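Local coordinates for protein polyguluronate lyase (Corynebacterium sp., PDB 1UAI) that probably cleaves the alpha-L-guluronate blocks of alginate as a lyase, on a jelly-roll beta-sandwich scaffold, at residues 5-10 / 43-48; 16-21 / 34-39; 99-104 / 114-119; 126-131 / 160-165. One frame throughout, in Å; residues are numbered along the deposited sequence.

Contact 1: residues 5-10 / 43-48; sequences DYPAQQ and PWFQVN
A chi1 of 179° sets the Phe45 ring opposite the backbone N and carries it to Pro7, while Val47, whose CG1 is the anti branch (chi1 173°), turns its other methyl, CG2, to the backbone of residues 5-7. Pro7 lies over one face of the Phe45 ring: its CG stands 3.8 Å from the ring centroid, close to the normal, in a CH-pi contact, and Pro7 CB reaches Phe45 CZ at 3.4 Å. A proline suits this place because its rigid ring offers polarised C-H groups and has no backbone N-H to satisfy. Val47 CG2 packs against Tyr6 O at 3.3 Å, and its CG1 meets the aliphatic CG of Gln10 at 3.9 Å; the amide end of Gln10 is bonded to Pro3 O. No direct hydrogen bond joins the segments, but one water bridges them, donating to Asp5 O (2.8 Å) and accepting from Val47 N (2.9 Å). Gln9 braces the turn from within: its OE1 accepts from Asp5 N, which lies nearly in line with the amide C=O though its N-H is bent (135°), and from Tyr6 N, above the carbonyl plane, by a straighter bond. The N-terminal turn thus lies against the outermost strand 45-47, with Pro7 also touching Val54 on the adjacent strand 54-59, while Phe45 meets Phe56 on that same strand and Val18 and Leu20 of strand 16-20.

Contact 2: residues 16-21 / 34-39; sequences WKVTLP and PALDTF
Leu36 and Phe39 reach from the loop after strand 27-31 to Val18 and Leu20 on strand 16-20, and the contact is tight where the Leu36 methyls press on Val18 and the strand backbone and where Leu20 meets Phe39. The Leu36 chain leaves the short 3-10 turn on the far side from its own N (chi1 -179°) and divides its two methyls: CD1 packs on Val18 CG1 at 3.8 Å, while CD2 approaches Trp16 O to 3.4 Å and lies 3.9 Å from Lys17 CA. A branched leucine suits the spot because one residue can touch both a side chain and the strand backbone. Phe39 comes from the opposite direction to Leu20, whose CD1 meets Phe39 CZ at 3.7 Å, obliquely to the ring. Val18 CG1 is a looser neighbour of the same ring, 4.4 Å from Phe39 CE2. The other side of the turn is quite different: Ala35, Asp37 and Thr38 face solvent and touch nothing on strand 16-20. No hydrogen bond crosses between the segments. Ile31 adds to the apolar cluster by touching Val18, Leu36 and Phe39, and Phe45 joins it from strand 45-47. This is a loop folded over a sheet of the jelly-roll beta-sandwich, apolar residues turned inward and small or polar ones outward.

Contact 3: residues 99-104 / 114-119; sequences FREAFN and VGAQIH
Phe99 and Ala116 make the apolar part of this contact between facing strands. The Ala116 methyl lies over one face of the Phe99 ring, its CB 3.8 Å from the centroid and 26° off the normal, a CH-pi contact shifted toward the rim, where Phe99 CZ comes within 3.5 Å. Alanine suits the place because a short methyl lets the strand lie close above the broad ring. Phe103 contributes differently. Its ring presents an edge to the opposite backbone, with Gly115 N near the ring plane, 3.7 Å from Phe103 CE1; Tyr152 meets the same ring edge-to-face.

Between the two phenylalanines sits a polar element. Glu101 starts with CG between its backbone N and carbonyl carbon (chi1 67°) and then runs extended, which carries the carboxylate across the interior to Gly115. There Glu101 OE1 stands 2.7 Å from Gly115 O, while Glu101 OE2, 3.4 Å from the same oxygen, is not bonded to it. Glycine fits at 115 because a beta-carbon would collide with Glu101 OE2 and with Phe103 CE1.

The strands belong to different sheets, 99-104 bonding to strands 158-165 and 211-223, and 114-119 to strand 124-131, and their axes run at 143° with a closest approach of 8.6 Å. Val214 and Leu216 of strand 211-223 touch the Glu101 side chain. A buried acid facing a carbonyl oxygen would probably favour the neutral form, and the short oxygen-oxygen distance would be consistent with a protonated Glu101 whose OE1 donates to Gly115 O.

Contact 4: residues 126-131 / 160-165; sequences TVFRLE and GKFVVS
Phe128 turns the edge of its ring toward the face of Phe162, and this offset edge-to-face (T-shaped) pair carries the contact. The planes stand at 80° with centroids 5.3 Å apart, and Phe128 CE2 comes within 3.6 Å of Phe162 CZ. The two side chains run alongside in opposing senses; a chi1 of -82° leaves CG of Phe128 opposite its carbonyl carbon, Phe162 adopts a similar torsion, and from there the rings meet in the gap. Phenylalanine suits these positions because its flat ring spans much of the gap and can pair its slightly positive C-H edge with the electron-rich face of another ring. The strands belong to the two facing sheets of the jelly-roll beta-sandwich and run nearly antiparallel at 163°, their axes 9.4 Å apart. Against the tip of Phe128 lies Gly160, its CA 3.9 Å from Phe128 CZ; a beta-carbon there would strike the ring. Thr126 meets the other ring from a different quarter. Its CG2 methyl touches Phe162 CE1 at 3.7 Å, obliquely to the ring, while its OG1 is bonded to Thr138 O, so threonine offers a methyl to the interior and a hydroxyl to the next strand. Val171 of strand 168-173 touches both rings, and Phe99 meets Phe128 edge-to-face.

How the contacts relate
Contacts 3 and 4 lie in the buried interior of the sandwich, whereas contact 1 is partly open and contact 2 a covered patch under an outer loop. Contacts 3 and 4, their centres about 8 Å apart, hold the same two sheets together: strand 95-105 neighbours 158-165, and 112-119 neighbours 124-131. Contact 1 instead sets a loop on the outermost strand 45-47, and contact 2 sets one on strand 16-20 within the other sheet; both lie about 23 Å from contact 4 between centres, and they touch, among other places, where Phe45 meets Phe39. Chemistry follows place: rings and aliphatic groups dominate throughout, but water bridges the segments in contact 1, while contact 3 buries a carboxyl group and contact 4 relies on paired aromatic rings.

Contact 1: residues 5-10 / 43-48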
loop_
_atom_site.group_PDB
_atom_site.type_symbol
_atom_site.label_atom_id
_atom_site.label_comp_id
_atom_site.label_asym_id
_atom_site.label_seq_id
_atom_site.Cartn_x
_atom_site.Cartn_y
_atom_site.Cartn_z
ATOM N N ASP A 5 -19.730 -2.522 7.274
ATOM C CA ASP A 5 -19.911 -3.552 6.257
ATOM C C ASP A 5 -18.935 -3.548 5.084
ATOM O O ASP A 5 -18.530 -4.610 4.614
ATOM C CB ASP A 5 -21.343 -3.509 5.712
ATOM C CG ASP A 5 -22.387 -3.713 6.794
ATOM O OD1 ASP A 5 -22.143 -4.521 7.715
ATOM O OD2 ASP A 5 -23.456 -3.077 6.715
ATOM N N TYR A 6 -18.553 -2.365 4.613
ATOM C CA TYR A 6 -17.650 -2.269 3.469
ATOM C C TYR A 6 -16.497 -1.308 3.696
ATOM O O TYR A 6 -16.660 -0.275 4.339
ATOM C CB TYR A 6 -18.414 -1.787 2.232
ATOM C CG TYR A 6 -19.623 -2.615 1.886
ATOM C CD1 TYR A 6 -19.486 -3.926 1.441
ATOM C CD2 TYR A 6 -20.908 -2.089 2.006
ATOM C CE1 TYR A 6 -20.597 -4.697 1.123
ATOM C CE2 TYR A 6 -22.029 -2.851 1.691
ATOM C CZ TYR A 6 -21.863 -4.154 1.250
ATOM O OH TYR A 6 -22.964 -4.913 0.925
ATOM N N PRO A 7 -15.307 -1.640 3.169
ATOM C CA PRO A 7 -14.161 -0.745 3.340
ATOM C C PRO A 7 -14.500 0.676 2.874
ATOM O O PRO A 7 -14.006 1.654 3.434
ATOM C CB PRO A 7 -13.097 -1.402 2.471
ATOM C CG PRO A 7 -13.350 -2.853 2.726
ATOM C CD PRO A 7 -14.871 -2.949 2.644
ATOM N N ALA A 8 -15.357 0.780 1.860
ATOM C CA ALA A 8 -15.758 2.075 1.314
ATOM C C ALA A 8 -16.539 2.940 2.304
ATOM O O ALA A 8 -16.799 4.111 2.034
ATOM C CB ALA A 8 -16.574 1.873 0.040
ATOM N N GLN A 9 -16.924 2.361 3.438
ATOM C CA GLN A 9 -17.649 3.111 4.461
ATOM C C GLN A 9 -16.672 3.663 5.499
ATOM O O GLN A 9 -17.029 4.527 6.298
ATOM C CB GLN A 9 -18.679 2.218 5.161
ATOM C CG GLN A 9 -19.751 1.661 4.240
ATOM C CD GLN A 9 -20.706 0.723 4.951
ATOM O OE1 GLN A 9 -20.286 -0.148 5.709
ATOM N NE2 GLN A 9 -22.000 0.889 4.697
ATOM N N GLN A 10 -15.441 3.161 5.480
ATOM C CA GLN A 10 -14.395 3.584 6.415
ATOM C C GLN A 10 -13.462 4.637 5.821
ATOM O O GLN A 10 -12.952 5.506 6.534
ATOM C CB GLN A 10 -13.563 2.375 6.844
ATOM C CG GLN A 10 -14.275 1.401 7.764
ATOM C CD GLN A 10 -14.506 1.976 9.146
ATOM O OE1 GLN A 10 -13.640 2.653 9.698
ATOM N NE2 GLN A 10 -15.673 1.698 9.719
ATOM N N PRO A 43 -10.614 -12.686 4.170
ATOM C CA PRO A 43 -10.043 -11.672 5.065
ATOM C C PRO A 43 -9.129 -10.676 4.348
ATOM O O PRO A 43 -8.535 -9.806 4.984
ATOM C CB PRO A 43 -9.250 -12.520 6.042
ATOM C CG PRO A 43 -8.640 -13.539 5.113
ATOM C CD PRO A 43 -9.807 -13.921 4.210
ATOM N N TRP A 44 -9.033 -10.796 3.028
ATOM C CA TRP A 44 -8.127 -9.965 2.235
ATOM C C TRP A 44 -8.407 -8.473 2.137
ATOM O O TRP A 44 -7.473 -7.672 2.087
ATOM C CB TRP A 44 -8.029 -10.535 0.817
ATOM C CG TRP A 44 -8.124 -12.025 0.776
ATOM C CD1 TRP A 44 -9.084 -12.763 0.153
ATOM C CD2 TRP A 44 -7.252 -12.961 1.423
ATOM N NE1 TRP A 44 -8.870 -14.104 0.372
ATOM C CE2 TRP A 44 -7.751 -14.253 1.149
ATOM C CE3 TRP A 44 -6.100 -12.832 2.210
ATOM C CZ2 TRP A 44 -7.138 -15.413 1.636
ATOM C CZ3 TRP A 44 -5.489 -13.986 2.694
ATOM C CH2 TRP A 44 -6.011 -15.258 2.404
ATOM N N PHE A 45 -9.680 -8.102 2.094
ATOM C CA PHE A 45 -10.075 -6.704 1.957
ATOM C C PHE A 45 -11.434 -6.562 2.627
ATOM O O PHE A 45 -12.466 -6.861 2.031
ATOM C CB PHE A 45 -10.168 -6.359 0.468
ATOM C CG PHE A 45 -10.601 -4.950 0.191
ATOM C CD1 PHE A 45 -9.789 -3.874 0.532
ATOM C CD2 PHE A 45 -11.822 -4.698 -0.431
ATOM C CE1 PHE A 45 -10.184 -2.565 0.256
ATOM C CE2 PHE A 45 -12.226 -3.394 -0.711
ATOM C CZ PHE A 45 -11.404 -2.326 -0.366
ATOM N N GLN A 46 -11.426 -6.089 3.868
ATOM C CA GLN A 46 -12.654 -5.966 4.639
ATOM C C GLN A 46 -12.504 -4.909 5.718
ATOM O O GLN A 46 -11.402 -4.442 5.996
ATOM C CB GLN A 46 -12.942 -7.298 5.335
ATOM C CG GLN A 46 -11.845 -7.670 6.338
ATOM C CD GLN A 46 -12.216 -8.833 7.235
ATOM O OE1 GLN A 46 -12.129 -9.996 6.839
ATOM N NE2 GLN A 46 -12.640 -8.524 8.455
ATOM N N VAL A 47 -13.621 -4.525 6.322
ATOM C CA VAL A 47 -13.567 -3.591 7.438
ATOM C C VAL A 47 -13.016 -4.469 8.564
ATOM O O VAL A 47 -13.355 -5.653 8.643
ATOM C CB VAL A 47 -14.972 -3.090 7.841
ATOM C CG1 VAL A 47 -14.884 -2.253 9.114
ATOM C CG2 VAL A 47 -15.573 -2.270 6.715
ATOM N N ASN A 48 -12.158 -3.923 9.418
ATOM C CA ASN A 48 -11.633 -4.742 10.500
ATOM C C ASN A 48 -12.730 -5.045 11.521
ATOM O O ASN A 48 -13.779 -4.399 11.531
ATOM C CB ASN A 48 -10.420 -4.074 11.167
ATOM C CG ASN A 48 -10.718 -2.688 11.703
ATOM O OD1 ASN A 48 -11.859 -2.232 11.702
ATOM N ND2 ASN A 48 -9.678 -2.009 12.175
HETATM O O HOH W 1 -16.048 -5.714 5.308
#

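Contact 2: residues 16-21 / 34-39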
loop_
_atom_site.group_PDB
_atom_site.type_symbol
_atom_site.label_atom_id
_atom_site.label_comp_id
_atom_site.label_asym_id
_atom_site.label_seq_id
_atom_site.Cartn_x
_atom_site.Cartn_y
_atom_site.Cartn_z
ATOM N N TRP A 16 -10.055 5.396 -6.186
ATOM C CA TRP A 16 -9.183 4.251 -5.991
ATOM C C TRP A 16 -9.817 3.012 -6.600
ATOM O O TRP A 16 -11.009 2.993 -6.915
ATOM C CB TRP A 16 -8.988 3.960 -4.498
ATOM C CG TRP A 16 -8.379 5.066 -3.718
ATOM C CD1 TRP A 16 -9.030 6.062 -3.053
ATOM C CD2 TRP A 16 -6.982 5.306 -3.540
ATOM N NE1 TRP A 16 -8.121 6.912 -2.468
ATOM C CE2 TRP A 16 -6.856 6.471 -2.753
ATOM C CE3 TRP A 16 -5.821 4.650 -3.972
ATOM C CZ2 TRP A 16 -5.613 6.995 -2.386
ATOM C CZ3 TRP A 16 -4.587 5.171 -3.608
ATOM C CH2 TRP A 16 -4.494 6.334 -2.822
ATOM N N LYS A 17 -8.990 1.989 -6.778
ATOM C CA LYS A 17 -9.441 0.679 -7.222
ATOM C C LYS A 17 -8.599 -0.246 -6.348
ATOM O O LYS A 17 -7.589 0.187 -5.782
ATOM C CB LYS A 17 -9.177 0.424 -8.715
ATOM C CG LYS A 17 -7.732 0.213 -9.118
ATOM C CD LYS A 17 -7.645 -0.251 -10.573
ATOM C CE LYS A 17 -6.200 -0.407 -11.026
ATOM N NZ LYS A 17 -6.094 -0.926 -12.420
ATOM N N VAL A 18 -9.016 -1.497 -6.201
ATOM C CA VAL A 18 -8.262 -2.423 -5.373
ATOM C C VAL A 18 -7.799 -3.645 -6.158
ATOM O O VAL A 18 -8.515 -4.150 -7.030
ATOM C CB VAL A 18 -9.100 -2.885 -4.141
ATOM C CG1 VAL A 18 -10.279 -3.744 -4.587
ATOM C CG2 VAL A 18 -8.212 -3.641 -3.152
ATOM N N THR A 19 -6.579 -4.086 -5.862
ATOM C CA THR A 19 -5.995 -5.277 -6.474
ATOM C C THR A 19 -5.907 -6.270 -5.323
ATOM O O THR A 19 -5.440 -5.923 -4.233
ATOM C CB THR A 19 -4.590 -5.008 -7.034
ATOM O OG1 THR A 19 -4.658 -3.954 -8.002
ATOM C CG2 THR A 19 -4.027 -6.267 -7.691
ATOM N N LEU A 20 -6.349 -7.497 -5.573
ATOM C CA LEU A 20 -6.408 -8.533 -4.551
ATOM C C LEU A 20 -5.415 -9.679 -4.712
ATOM O O LEU A 20 -4.743 -9.796 -5.737
ATOM C CB LEU A 20 -7.831 -9.097 -4.528
ATOM C CG LEU A 20 -8.933 -8.048 -4.360
ATOM C CD1 LEU A 20 -10.274 -8.631 -4.774
ATOM C CD2 LEU A 20 -8.964 -7.567 -2.917
ATOM N N PRO A 21 -5.305 -10.535 -3.681
ATOM C CA PRO A 21 -4.400 -11.686 -3.699
ATOM C C PRO A 21 -5.124 -12.972 -4.103
ATOM O O PRO A 21 -4.628 -14.077 -3.873
ATOM C CB PRO A 21 -3.888 -11.733 -2.269
ATOM C CG PRO A 21 -5.103 -11.363 -1.492
ATOM C CD PRO A 21 -5.716 -10.226 -2.296
ATOM N N PRO A 34 -18.084 1.597 -9.900
ATOM C CA PRO A 34 -18.781 1.801 -8.627
ATOM C C PRO A 34 -18.981 0.544 -7.781
ATOM O O PRO A 34 -19.442 0.635 -6.648
ATOM C CB PRO A 34 -20.107 2.407 -9.067
ATOM C CG PRO A 34 -20.385 1.658 -10.322
ATOM C CD PRO A 34 -19.038 1.632 -11.026
ATOM N N ALA A 35 -18.652 -0.627 -8.321
ATOM C CA ALA A 35 -18.823 -1.864 -7.560
ATOM C C ALA A 35 -18.015 -1.840 -6.264
ATOM O O ALA A 35 -18.425 -2.418 -5.257
ATOM C CB ALA A 35 -18.415 -3.064 -8.404
ATOM N N LEU A 36 -16.867 -1.170 -6.294
ATOM C CA LEU A 36 -16.007 -1.089 -5.122
ATOM C C LEU A 36 -16.726 -0.487 -3.915
ATOM O O LEU A 36 -16.411 -0.825 -2.772
ATOM C CB LEU A 36 -14.752 -0.270 -5.445
ATOM C CG LEU A 36 -13.714 -0.101 -4.329
ATOM C CD1 LEU A 36 -13.270 -1.464 -3.812
ATOM C CD2 LEU A 36 -12.523 0.685 -4.860
ATOM N N ASP A 37 -17.700 0.385 -4.167
ATOM C CA ASP A 37 -18.438 1.032 -3.087
ATOM C C ASP A 37 -19.138 0.049 -2.153
ATOM O O ASP A 37 -19.360 0.355 -0.981
ATOM C CB ASP A 37 -19.459 2.018 -3.661
ATOM C CG ASP A 37 -20.077 2.900 -2.591
ATOM O OD1 ASP A 37 -19.319 3.583 -1.872
ATOM O OD2 ASP A 37 -21.320 2.910 -2.470
ATOM N N THR A 38 -19.500 -1.122 -2.666
ATOM C CA THR A 38 -20.151 -2.129 -1.834
ATOM C C THR A 38 -19.469 -3.482 -2.005
ATOM O O THR A 38 -20.126 -4.516 -2.103
ATOM C CB THR A 38 -21.666 -2.250 -2.158
ATOM O OG1 THR A 38 -21.854 -2.429 -3.567
ATOM C CG2 THR A 38 -22.405 -0.998 -1.709
ATOM N N PHE A 39 -18.139 -3.461 -2.026
ATOM C CA PHE A 39 -17.342 -4.671 -2.182
ATOM C C PHE A 39 -16.499 -4.992 -0.958
ATOM O O PHE A 39 -15.912 -4.104 -0.337
ATOM C CB PHE A 39 -16.393 -4.547 -3.378
ATOM C CG PHE A 39 -15.462 -5.721 -3.527
ATOM C CD1 PHE A 39 -15.941 -6.946 -3.979
ATOM C CD2 PHE A 39 -14.120 -5.620 -3.163
ATOM C CE1 PHE A 39 -15.104 -8.055 -4.064
ATOM C CE2 PHE A 39 -13.273 -6.725 -3.245
ATOM C CZ PHE A 39 -13.769 -7.945 -3.696
#

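Contact 3: residues 99-104 / 114-119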
loop_
_atom_site.group_PDB
_atom_site.type_symbol
_atom_site.label_atom_id
_atom_site.label_comp_id
_atom_site.label_asym_id
_atom_site.label_seq_id
_atom_site.Cartn_x
_atom_site.Cartn_y
_atom_site.Cartn_z
ATOM N N PHE A 99 -1.615 9.293 5.083
ATOM C CA PHE A 99 -2.269 8.059 5.470
ATOM C C PHE A 99 -1.905 7.678 6.892
ATOM O O PHE A 99 -0.868 8.090 7.413
ATOM C CB PHE A 99 -1.874 6.927 4.508
ATOM C CG PHE A 99 -0.413 6.561 4.557
ATOM C CD1 PHE A 99 0.047 5.582 5.435
ATOM C CD2 PHE A 99 0.508 7.211 3.738
ATOM C CE1 PHE A 99 1.400 5.258 5.495
ATOM C CE2 PHE A 99 1.861 6.895 3.793
ATOM C CZ PHE A 99 2.309 5.918 4.672
ATOM N N ARG A 100 -2.791 6.926 7.529
ATOM C CA ARG A 100 -2.546 6.431 8.873
ATOM C C ARG A 100 -2.755 4.938 8.771
ATOM O O ARG A 100 -3.814 4.483 8.340
ATOM C CB ARG A 100 -3.520 7.032 9.882
ATOM C CG ARG A 100 -3.232 8.484 10.187
ATOM C CD ARG A 100 -4.171 9.044 11.232
ATOM N NE ARG A 100 -4.027 10.491 11.332
ATOM C CZ ARG A 100 -4.801 11.271 12.077
ATOM N NH1 ARG A 100 -5.782 10.739 12.794
ATOM N NH2 ARG A 100 -4.601 12.580 12.096
ATOM N N GLU A 101 -1.739 4.170 9.141
ATOM C CA GLU A 101 -1.851 2.727 9.054
ATOM C C GLU A 101 -1.009 2.051 10.111
ATOM O O GLU A 101 -0.219 2.688 10.814
ATOM C CB GLU A 101 -1.397 2.237 7.672
ATOM C CG GLU A 101 0.095 2.425 7.398
ATOM C CD GLU A 101 0.517 1.925 6.021
ATOM O OE1 GLU A 101 -0.351 1.843 5.123
ATOM O OE2 GLU A 101 1.717 1.630 5.824
ATOM N N ALA A 102 -1.204 0.746 10.223
ATOM C CA ALA A 102 -0.440 -0.069 11.144
ATOM C C ALA A 102 -0.159 -1.389 10.446
ATOM O O ALA A 102 -1.011 -1.907 9.717
ATOM C CB ALA A 102 -1.226 -0.319 12.428
ATOM N N PHE A 103 1.049 -1.911 10.634
ATOM C CA PHE A 103 1.412 -3.211 10.081
ATOM C C PHE A 103 0.971 -4.167 11.194
ATOM O O PHE A 103 1.376 -4.000 12.348
ATOM C CB PHE A 103 2.925 -3.304 9.863
ATOM C CG PHE A 103 3.446 -2.397 8.776
ATOM C CD1 PHE A 103 3.433 -2.799 7.442
ATOM C CD2 PHE A 103 3.962 -1.142 9.090
ATOM C CE1 PHE A 103 3.930 -1.964 6.438
ATOM C CE2 PHE A 103 4.458 -0.303 8.095
ATOM C CZ PHE A 103 4.443 -0.715 6.767
ATOM N N ASN A 104 0.150 -5.158 10.854
ATOM C CA ASN A 104 -0.378 -6.092 11.852
ATOM C C ASN A 104 0.241 -7.478 11.872
ATOM O O ASN A 104 0.252 -8.140 12.910
ATOM C CB ASN A 104 -1.880 -6.326 11.644
ATOM C CG ASN A 104 -2.678 -5.053 11.502
ATOM O OD1 ASN A 104 -3.417 -4.891 10.526
ATOM N ND2 ASN A 104 -2.563 -4.155 12.474
ATOM N N VAL A 114 5.200 -4.104 2.482
ATOM C CA VAL A 114 5.117 -2.715 2.027
ATOM C C VAL A 114 3.698 -2.183 2.275
ATOM O O VAL A 114 2.713 -2.821 1.892
ATOM C CB VAL A 114 5.488 -2.626 0.526
ATOM C CG1 VAL A 114 5.162 -1.253 -0.028
ATOM C CG2 VAL A 114 6.972 -2.925 0.356
ATOM N N GLY A 115 3.600 -1.013 2.910
ATOM C CA GLY A 115 2.297 -0.454 3.245
ATOM C C GLY A 115 1.813 0.792 2.523
ATOM O O GLY A 115 0.651 1.174 2.667
ATOM N N ALA A 116 2.690 1.439 1.769
ATOM C CA ALA A 116 2.311 2.623 1.012
ATOM C C ALA A 116 3.410 2.916 0.017
ATOM O O ALA A 116 4.580 2.618 0.271
ATOM C CB ALA A 116 2.114 3.815 1.940
ATOM N N GLN A 117 3.050 3.492 -1.121
ATOM C CA GLN A 117 4.071 3.809 -2.097
ATOM C C GLN A 117 3.722 4.858 -3.128
ATOM O O GLN A 117 2.578 5.308 -3.244
ATOM C CB GLN A 117 4.536 2.535 -2.832
ATOM C CG GLN A 117 3.479 1.446 -3.065
ATOM C CD GLN A 117 3.950 0.332 -4.012
ATOM O OE1 GLN A 117 3.333 -0.733 -4.092
ATOM N NE2 GLN A 117 5.032 0.583 -4.740
ATOM N N ILE A 118 4.771 5.289 -3.819
ATOM C CA ILE A 118 4.663 6.173 -4.964
ATOM C C ILE A 118 5.250 5.237 -6.009
ATOM O O ILE A 118 6.326 4.661 -5.808
ATOM C CB ILE A 118 5.542 7.439 -4.894
ATOM C CG1 ILE A 118 4.970 8.419 -3.868
ATOM C CG2 ILE A 118 5.600 8.100 -6.280
ATOM C CD1 ILE A 118 5.795 9.676 -3.708
ATOM N N HIS A 119 4.523 5.058 -7.101
ATOM C CA HIS A 119 4.943 4.171 -8.176
ATOM C C HIS A 119 4.790 4.974 -9.462
ATOM O O HIS A 119 3.997 5.914 -9.508
ATOM C CB HIS A 119 4.004 2.957 -8.190
ATOM C CG HIS A 119 4.532 1.771 -8.936
ATOM N ND1 HIS A 119 4.654 1.741 -10.310
ATOM C CD2 HIS A 119 4.949 0.561 -8.494
ATOM C CE1 HIS A 119 5.122 0.561 -10.680
ATOM N NE2 HIS A 119 5.309 -0.172 -9.599
#

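Contact 4: residues 126-131 / 160-165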
loop_
_atom_site.group_PDB
_atom_site.type_symbol
_atom_site.label_atom_id
_atom_site.label_comp_id
_atom_site.label_asym_id
_atom_site.label_seq_id
_atom_site.Cartn_x
_atom_site.Cartn_y
_atom_site.Cartn_z
ATOM N N THR A 126 9.377 5.096 -4.231
ATOM C CA THR A 126 9.709 5.129 -2.812
ATOM C C THR A 126 8.507 4.555 -2.078
ATOM O O THR A 126 7.363 4.862 -2.415
ATOM C CB THR A 126 10.010 6.569 -2.319
ATOM O OG1 THR A 126 10.183 6.558 -0.897
ATOM C CG2 THR A 126 8.889 7.524 -2.689
ATOM N N VAL A 127 8.768 3.700 -1.093
ATOM C CA VAL A 127 7.692 3.064 -0.345
ATOM C C VAL A 127 8.024 2.950 1.141
ATOM O O VAL A 127 9.180 3.106 1.546
ATOM C CB VAL A 127 7.414 1.618 -0.882
ATOM C CG1 VAL A 127 7.488 1.589 -2.399
ATOM C CG2 VAL A 127 8.411 0.630 -0.291
ATOM N N PHE A 128 6.990 2.701 1.941
ATOM C CA PHE A 128 7.138 2.476 3.378
ATOM C C PHE A 128 7.236 0.955 3.458
ATOM O O PHE A 128 6.277 0.241 3.141
ATOM C CB PHE A 128 5.910 2.973 4.143
ATOM C CG PHE A 128 5.918 4.455 4.423
ATOM C CD1 PHE A 128 6.112 4.928 5.719
ATOM C CD2 PHE A 128 5.720 5.376 3.399
ATOM C CE1 PHE A 128 6.106 6.296 5.992
ATOM C CE2 PHE A 128 5.713 6.747 3.660
ATOM C CZ PHE A 128 5.906 7.205 4.959
ATOM N N ARG A 129 8.401 0.474 3.875
ATOM C CA ARG A 129 8.684 -0.951 3.930
ATOM C C ARG A 129 9.110 -1.429 5.312
ATOM O O ARG A 129 10.091 -0.938 5.874
ATOM C CB ARG A 129 9.792 -1.261 2.915
ATOM C CG ARG A 129 10.245 -2.710 2.861
ATOM C CD ARG A 129 11.460 -2.874 1.950
ATOM N NE ARG A 129 11.871 -4.272 1.855
ATOM C CZ ARG A 129 11.604 -5.068 0.824
ATOM N NH1 ARG A 129 10.934 -4.610 -0.225
ATOM N NH2 ARG A 129 11.982 -6.340 0.855
ATOM N N LEU A 130 8.375 -2.394 5.854
ATOM C CA LEU A 130 8.707 -2.949 7.157
ATOM C C LEU A 130 9.396 -4.300 7.003
ATOM O O LEU A 130 8.946 -5.155 6.235
ATOM C CB LEU A 130 7.448 -3.139 8.014
ATOM C CG LEU A 130 7.669 -3.764 9.400
ATOM C CD1 LEU A 130 8.506 -2.820 10.257
ATOM C CD2 LEU A 130 6.333 -4.046 10.072
ATOM N N GLU A 131 10.503 -4.469 7.720
ATOM C CA GLU A 131 11.244 -5.727 7.744
ATOM C C GLU A 131 11.441 -6.021 9.230
ATOM O O GLU A 131 12.283 -5.407 9.883
ATOM C CB GLU A 131 12.602 -5.590 7.043
ATOM C CG GLU A 131 12.495 -5.132 5.596
ATOM C CD GLU A 131 13.786 -5.300 4.812
ATOM O OE1 GLU A 131 14.867 -5.402 5.431
ATOM O OE2 GLU A 131 13.723 -5.318 3.565
ATOM N N GLY A 160 1.871 8.544 7.872
ATOM C CA GLY A 160 2.887 8.739 6.861
ATOM C C GLY A 160 2.403 9.781 5.878
ATOM O O GLY A 160 1.198 9.984 5.714
ATOM N N LYS A 161 3.339 10.464 5.235
ATOM C CA LYS A 161 2.969 11.463 4.248
ATOM C C LYS A 161 4.012 11.601 3.157
ATOM O O LYS A 161 5.214 11.604 3.426
ATOM C CB LYS A 161 2.754 12.836 4.900
ATOM C CG LYS A 161 2.334 13.920 3.903
ATOM C CD LYS A 161 1.934 15.229 4.573
ATOM C CE LYS A 161 3.114 15.922 5.234
ATOM N NZ LYS A 161 2.726 17.253 5.785
ATOM N N PHE A 162 3.531 11.682 1.922
ATOM C CA PHE A 162 4.380 11.900 0.758
ATOM C C PHE A 162 3.956 13.259 0.208
ATOM O O PHE A 162 2.760 13.514 0.054
ATOM C CB PHE A 162 4.097 10.903 -0.369
ATOM C CG PHE A 162 4.571 9.502 -0.120
ATOM C CD1 PHE A 162 5.926 9.197 -0.064
ATOM C CD2 PHE A 162 3.648 8.464 -0.050
ATOM C CE1 PHE A 162 6.354 7.873 0.049
ATOM C CE2 PHE A 162 4.064 7.142 0.063
ATOM C CZ PHE A 162 5.418 6.844 0.111
ATOM N N VAL A 163 4.920 14.125 -0.080
ATOM C CA VAL A 163 4.619 15.414 -0.696
ATOM C C VAL A 163 5.585 15.519 -1.867
ATOM O O VAL A 163 6.802 15.525 -1.676
ATOM C CB VAL A 163 4.845 16.615 0.250
ATOM C CG1 VAL A 163 4.550 17.915 -0.492
ATOM C CG2 VAL A 163 3.945 16.504 1.466
ATOM N N VAL A 164 5.039 15.567 -3.076
ATOM C CA VAL A 164 5.858 15.659 -4.276
ATOM C C VAL A 164 5.644 16.997 -4.965
ATOM O O VAL A 164 4.511 17.379 -5.263
ATOM C CB VAL A 164 5.523 14.534 -5.282
ATOM C CG1 VAL A 164 6.533 14.545 -6.423
ATOM C CG2 VAL A 164 5.514 13.187 -4.582
ATOM N N SER A 165 6.741 17.707 -5.203
ATOM C CA SER A 165 6.694 18.999 -5.874
ATOM C C SER A 165 8.111 19.433 -6.225
ATOM O O SER A 165 9.066 19.051 -5.550
ATOM C CB SER A 165 6.037 20.051 -4.973
ATOM O OG SER A 165 6.805 20.282 -3.806
#